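Local coordinates for protein putative carboxylesterase (Lactobacillus plantarum WCFS1, PDB 3BJR) that is a putative carboxylesterase, probably an alpha/beta-hydrolase that cleaves carboxylic ester bonds, although its substrate is not known, at residues A[27-39]-A[77-89]. Numbering follows the deposited sequence.
Sequences LTATCAQLTGYLH and AGHGYQAFYLEYT
Thr35 stands alongside Tyr85 where strands 33-38 and 82-87 pair antiparallel, a CH-pi contact with Thr35 CB 3.7 Å from the ring centroid and over one face. Tyr85 CG sits between its own backbone N and carbonyl carbon (chi1 68°), a rotation that lays the ring alongside the threonine. Tyr37 comes to the edge of that ring, its OH 3.5 Å from Tyr85 CE2. Without the ring, as with an alanine at Tyr85, Thr35 would probably lose its aromatic cover and a gap open beside Tyr37. Thr35 OG1, also bonded to Lys24, meets Glu87 OE2 through a water. On the opposite side of the sheet Phe84 closes on Gly36, with CD2 3.5 Å from Gly36 CA; a CB there would collide with the ring as placed. Leu34 CG and Leu38 CD2 flank the phenyl group. Next to Leu38, bent Gln82 takes the His39 backbone N-H on an in-plane lone pair of OE1 (N to OE1 2.7 Å, N-H...O angle 172°), while its NE2 reaches Trp119 O. As in alpha/beta-hydrolases, strand 33-38 lies between antiparallel 21-26 and 82-87, with parallel 50-56 beyond; helix 66-77 covers the tyrosine face, whereas helix 100-114 packs on Leu27 and Leu34.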
loop_
_atom_site.group_PDB
_atom_site.type_symbol
_atom_site.label_atom_id
_atom_site.label_comp_id
_atom_site.label_asym_id
_atom_site.label_seq_id
_atom_site.Cartn_x
_atom_site.Cartn_y
_atom_site.Cartn_z
ATOM N N LEU A 27 2.977 -9.311 -33.883
ATOM C CA LEU A 27 4.025 -8.319 -33.814
ATOM C C LEU A 27 5.161 -8.810 -34.682
ATOM O O LEU A 27 5.287 -9.991 -34.937
ATOM C CB LEU A 27 4.422 -8.055 -32.351
ATOM C CG LEU A 27 3.313 -7.451 -31.486
ATOM C CD1 LEU A 27 3.630 -7.556 -30.013
ATOM C CD2 LEU A 27 3.045 -5.987 -31.914
ATOM N N THR A 28 5.965 -7.885 -35.177
ATOM C CA THR A 28 7.045 -8.208 -36.071
ATOM C C THR A 28 8.222 -8.801 -35.342
ATOM O O THR A 28 8.539 -8.365 -34.246
ATOM C CB THR A 28 7.499 -6.938 -36.827
ATOM O OG1 THR A 28 6.454 -6.560 -37.732
ATOM C CG2 THR A 28 8.803 -7.174 -37.640
ATOM N N ALA A 29 8.861 -9.787 -35.981
ATOM C CA ALA A 29 10.054 -10.483 -35.484
ATOM C C ALA A 29 9.831 -11.177 -34.143
ATOM O O ALA A 29 10.744 -11.263 -33.327
ATOM C CB ALA A 29 11.252 -9.514 -35.413
ATOM N N THR A 30 8.617 -11.670 -33.926
ATOM C CA THR A 30 8.259 -12.338 -32.708
ATOM C C THR A 30 7.000 -13.165 -32.928
ATOM O O THR A 30 6.239 -12.942 -33.906
ATOM C CB THR A 30 8.036 -11.318 -31.555
ATOM O OG1 THR A 30 7.706 -12.029 -30.364
ATOM C CG2 THR A 30 6.936 -10.273 -31.900
ATOM N N CYS A 31 6.780 -14.151 -32.070
ATOM C CA CYS A 31 5.554 -14.931 -32.147
ATOM C C CYS A 31 4.490 -14.201 -31.321
ATOM O O CYS A 31 3.307 -14.528 -31.392
ATOM C CB CYS A 31 5.767 -16.335 -31.608
ATOM S SG CYS A 31 6.209 -16.327 -29.889
ATOM N N ALA A 32 4.901 -13.197 -30.556
ATOM C CA ALA A 32 3.965 -12.436 -29.735
ATOM C C ALA A 32 2.852 -11.836 -30.602
ATOM O O ALA A 32 3.065 -11.468 -31.763
ATOM C CB ALA A 32 4.678 -11.380 -28.939
ATOM N N GLN A 33 1.679 -11.743 -29.993
ATOM C CA GLN A 33 0.534 -11.182 -30.642
ATOM C C GLN A 33 -0.116 -10.204 -29.711
ATOM O O GLN A 33 0.130 -10.186 -28.488
ATOM C CB GLN A 33 -0.434 -12.270 -31.074
ATOM C CG GLN A 33 0.211 -13.207 -32.052
ATOM C CD GLN A 33 -0.768 -14.035 -32.787
ATOM O OE1 GLN A 33 -1.752 -14.488 -32.218
ATOM N NE2 GLN A 33 -0.506 -14.253 -34.064
ATOM N N LEU A 34 -0.844 -9.297 -30.338
ATOM C CA LEU A 34 -1.596 -8.291 -29.622
ATOM C C LEU A 34 -3.070 -8.332 -30.003
ATOM O O LEU A 34 -3.419 -8.523 -31.168
ATOM C CB LEU A 34 -0.990 -6.940 -29.966
ATOM C CG LEU A 34 -1.232 -5.671 -29.184
ATOM C CD1 LEU A 34 -0.727 -5.795 -27.762
ATOM C CD2 LEU A 34 -0.532 -4.542 -29.970
ATOM N N THR A 35 -3.934 -8.222 -28.993
ATOM C CA THR A 35 -5.372 -8.148 -29.198
ATOM C C THR A 35 -5.798 -6.805 -28.655
ATOM O O THR A 35 -5.342 -6.405 -27.573
ATOM C CB THR A 35 -6.089 -9.247 -28.478
ATOM O OG1 THR A 35 -5.639 -10.483 -29.026
ATOM C CG2 THR A 35 -7.641 -9.091 -28.575
ATOM N N GLY A 36 -6.656 -6.104 -29.387
ATOM C CA GLY A 36 -7.109 -4.785 -28.956
ATOM C C GLY A 36 -8.606 -4.637 -28.978
ATOM O O GLY A 36 -9.296 -5.237 -29.800
ATOM N N TYR A 37 -9.104 -3.842 -28.055
ATOM C CA TYR A 37 -10.531 -3.525 -27.918
ATOM C C TYR A 37 -10.622 -1.999 -28.001
ATOM O O TYR A 37 -10.152 -1.262 -27.094
ATOM C CB TYR A 37 -11.051 -4.049 -26.570
ATOM C CG TYR A 37 -10.917 -5.545 -26.441
ATOM C CD1 TYR A 37 -11.802 -6.391 -27.090
ATOM C CD2 TYR A 37 -9.907 -6.119 -25.694
ATOM C CE1 TYR A 37 -11.685 -7.756 -26.983
ATOM C CE2 TYR A 37 -9.776 -7.499 -25.598
ATOM C CZ TYR A 37 -10.676 -8.305 -26.239
ATOM O OH TYR A 37 -10.583 -9.658 -26.167
ATOM N N LEU A 38 -11.201 -1.523 -29.095
ATOM C CA LEU A 38 -11.237 -0.098 -29.394
ATOM C C LEU A 38 -12.636 0.464 -29.402
ATOM O O LEU A 38 -13.512 -0.125 -29.984
ATOM C CB LEU A 38 -10.565 0.158 -30.754
ATOM C CG LEU A 38 -9.115 -0.294 -30.935
ATOM C CD1 LEU A 38 -8.677 0.026 -32.347
ATOM C CD2 LEU A 38 -8.215 0.382 -29.945
ATOM N N HIS A 39 -12.849 1.594 -28.728
ATOM C CA HIS A 39 -14.181 2.241 -28.737
ATOM C C HIS A 39 -14.533 2.869 -30.098
ATOM O O HIS A 39 -13.754 3.690 -30.611
ATOM C CB HIS A 39 -14.217 3.304 -27.658
ATOM C CG HIS A 39 -14.104 2.750 -26.275
ATOM N ND1 HIS A 39 -15.200 2.313 -25.564
ATOM C CD2 HIS A 39 -13.026 2.535 -25.478
ATOM C CE1 HIS A 39 -14.809 1.889 -24.378
ATOM N NE2 HIS A 39 -13.491 1.996 -24.306
ATOM N N ALA A 77 -11.389 -0.963 -20.392
ATOM C CA ALA A 77 -12.141 -0.555 -21.565
ATOM C C ALA A 77 -13.422 0.127 -21.141
ATOM O O ALA A 77 -13.788 1.166 -21.673
ATOM C CB ALA A 77 -12.432 -1.761 -22.442
ATOM N N GLY A 78 -14.053 -0.437 -20.116
ATOM C CA GLY A 78 -15.298 0.070 -19.567
ATOM C C GLY A 78 -15.187 1.393 -18.858
ATOM O O GLY A 78 -16.214 1.996 -18.564
ATOM N N HIS A 79 -13.971 1.851 -18.586
ATOM C CA HIS A 79 -13.737 3.139 -17.924
ATOM C C HIS A 79 -12.941 4.111 -18.814
ATOM O O HIS A 79 -12.067 4.832 -18.323
ATOM C CB HIS A 79 -13.018 2.941 -16.586
ATOM C CG HIS A 79 -13.822 2.180 -15.582
ATOM N ND1 HIS A 79 -13.769 0.805 -15.475
ATOM C CD2 HIS A 79 -14.715 2.594 -14.653
ATOM C CE1 HIS A 79 -14.606 0.405 -14.536
ATOM N NE2 HIS A 79 -15.194 1.471 -14.025
ATOM N N GLY A 80 -13.214 4.081 -20.117
ATOM C CA GLY A 80 -12.638 5.036 -21.071
ATOM C C GLY A 80 -11.258 4.807 -21.622
ATOM O O GLY A 80 -10.591 5.753 -21.975
ATOM N N TYR A 81 -10.818 3.557 -21.683
ATOM C CA TYR A 81 -9.524 3.232 -22.205
ATOM C C TYR A 81 -9.666 2.416 -23.448
ATOM O O TYR A 81 -10.629 1.693 -23.595
ATOM C CB TYR A 81 -8.714 2.410 -21.185
ATOM C CG TYR A 81 -8.246 3.230 -20.009
ATOM C CD1 TYR A 81 -9.105 3.523 -18.965
ATOM C CD2 TYR A 81 -6.963 3.730 -19.956
ATOM C CE1 TYR A 81 -8.680 4.290 -17.890
ATOM C CE2 TYR A 81 -6.546 4.500 -18.893
ATOM C CZ TYR A 81 -7.429 4.788 -17.870
ATOM O OH TYR A 81 -7.049 5.548 -16.779
ATOM N N GLN A 82 -8.734 2.588 -24.375
ATOM C CA GLN A 82 -8.597 1.636 -25.469
ATOM C C GLN A 82 -7.811 0.545 -24.742
ATOM O O GLN A 82 -6.849 0.839 -24.045
ATOM C CB GLN A 82 -7.818 2.214 -26.648
ATOM C CG GLN A 82 -8.428 3.470 -27.355
ATOM C CD GLN A 82 -9.743 3.246 -28.062
ATOM O OE1 GLN A 82 -10.646 2.670 -27.505
ATOM N NE2 GLN A 82 -9.863 3.731 -29.296
ATOM N N ALA A 83 -8.214 -0.713 -24.836
ATOM C CA ALA A 83 -7.538 -1.756 -24.039
ATOM C C ALA A 83 -6.976 -2.864 -24.892
ATOM O O ALA A 83 -7.662 -3.352 -25.781
ATOM C CB ALA A 83 -8.495 -2.306 -23.026
ATOM N N PHE A 84 -5.723 -3.244 -24.643
ATOM C CA PHE A 84 -5.087 -4.324 -25.387
ATOM C C PHE A 84 -4.580 -5.403 -24.441
ATOM O O PHE A 84 -4.404 -5.170 -23.233
ATOM C CB PHE A 84 -3.858 -3.804 -26.134
ATOM C CG PHE A 84 -4.151 -2.784 -27.193
ATOM C CD1 PHE A 84 -4.475 -1.485 -26.860
ATOM C CD2 PHE A 84 -4.080 -3.134 -28.544
ATOM C CE1 PHE A 84 -4.749 -0.563 -27.856
ATOM C CE2 PHE A 84 -4.346 -2.222 -29.527
ATOM C CZ PHE A 84 -4.685 -0.936 -29.189
ATOM N N TYR A 85 -4.375 -6.608 -24.965
ATOM C CA TYR A 85 -3.653 -7.619 -24.197
ATOM C C TYR A 85 -2.568 -8.222 -25.048
ATOM O O TYR A 85 -2.718 -8.346 -26.249
ATOM C CB TYR A 85 -4.546 -8.668 -23.522
ATOM C CG TYR A 85 -5.299 -9.639 -24.360
ATOM C CD1 TYR A 85 -4.679 -10.739 -24.902
ATOM C CD2 TYR A 85 -6.662 -9.536 -24.507
ATOM C CE1 TYR A 85 -5.366 -11.683 -25.590
ATOM C CE2 TYR A 85 -7.373 -10.512 -25.214
ATOM C CZ TYR A 85 -6.720 -11.575 -25.750
ATOM O OH TYR A 85 -7.419 -12.538 -26.483
ATOM N N LEU A 86 -1.435 -8.509 -24.397
ATOM C CA LEU A 86 -0.265 -9.070 -25.060
ATOM C C LEU A 86 -0.084 -10.544 -24.772
ATOM O O LEU A 86 0.102 -10.913 -23.634
ATOM C CB LEU A 86 1.010 -8.305 -24.597
ATOM C CG LEU A 86 2.358 -8.742 -25.196
ATOM C CD1 LEU A 86 2.410 -8.543 -26.716
ATOM C CD2 LEU A 86 3.457 -8.029 -24.465
ATOM N N GLU A 87 -0.136 -11.373 -25.812
ATOM C CA GLU A 87 0.254 -12.757 -25.732
ATOM C C GLU A 87 1.762 -12.764 -26.081
ATOM O O GLU A 87 2.145 -12.710 -27.228
ATOM C CB GLU A 87 -0.544 -13.629 -26.693
ATOM C CG GLU A 87 -2.011 -13.682 -26.376
ATOM C CD GLU A 87 -2.763 -14.584 -27.330
ATOM O OE1 GLU A 87 -2.535 -15.799 -27.244
ATOM O OE2 GLU A 87 -3.573 -14.094 -28.144
ATOM N N TYR A 88 2.592 -12.736 -25.054
ATOM C CA TYR A 88 4.041 -12.711 -25.199
ATOM C C TYR A 88 4.682 -14.081 -25.401
ATOM O O TYR A 88 4.028 -15.113 -25.290
ATOM C CB TYR A 88 4.672 -12.003 -23.998
ATOM C CG TYR A 88 4.208 -12.475 -22.609
ATOM C CD1 TYR A 88 4.743 -13.614 -22.002
ATOM C CD2 TYR A 88 3.265 -11.760 -21.897
ATOM C CE1 TYR A 88 4.322 -14.016 -20.743
ATOM C CE2 TYR A 88 2.835 -12.173 -20.637
ATOM C CZ TYR A 88 3.355 -13.312 -20.072
ATOM O OH TYR A 88 2.950 -13.709 -18.831
ATOM N N THR A 89 5.971 -14.061 -25.743
ATOM C CA THR A 89 6.760 -15.281 -25.965
ATOM C C THR A 89 6.763 -16.164 -24.732
ATOM O O THR A 89 6.950 -15.686 -23.605
ATOM C CB THR A 89 8.219 -14.943 -26.343
ATOM O OG1 THR A 89 8.179 -14.045 -27.440
ATOM C CG2 THR A 89 9.024 -16.193 -26.730
HETATM O O HOH W 1 9.146 -14.764 -30.013
HETATM O O HOH W 2 -4.672 -14.284 -31.077
HETATM O O HOH W 3 -3.405 -11.441 -28.517
HETATM O O HOH W 4 -10.238 -13.005 -26.214
#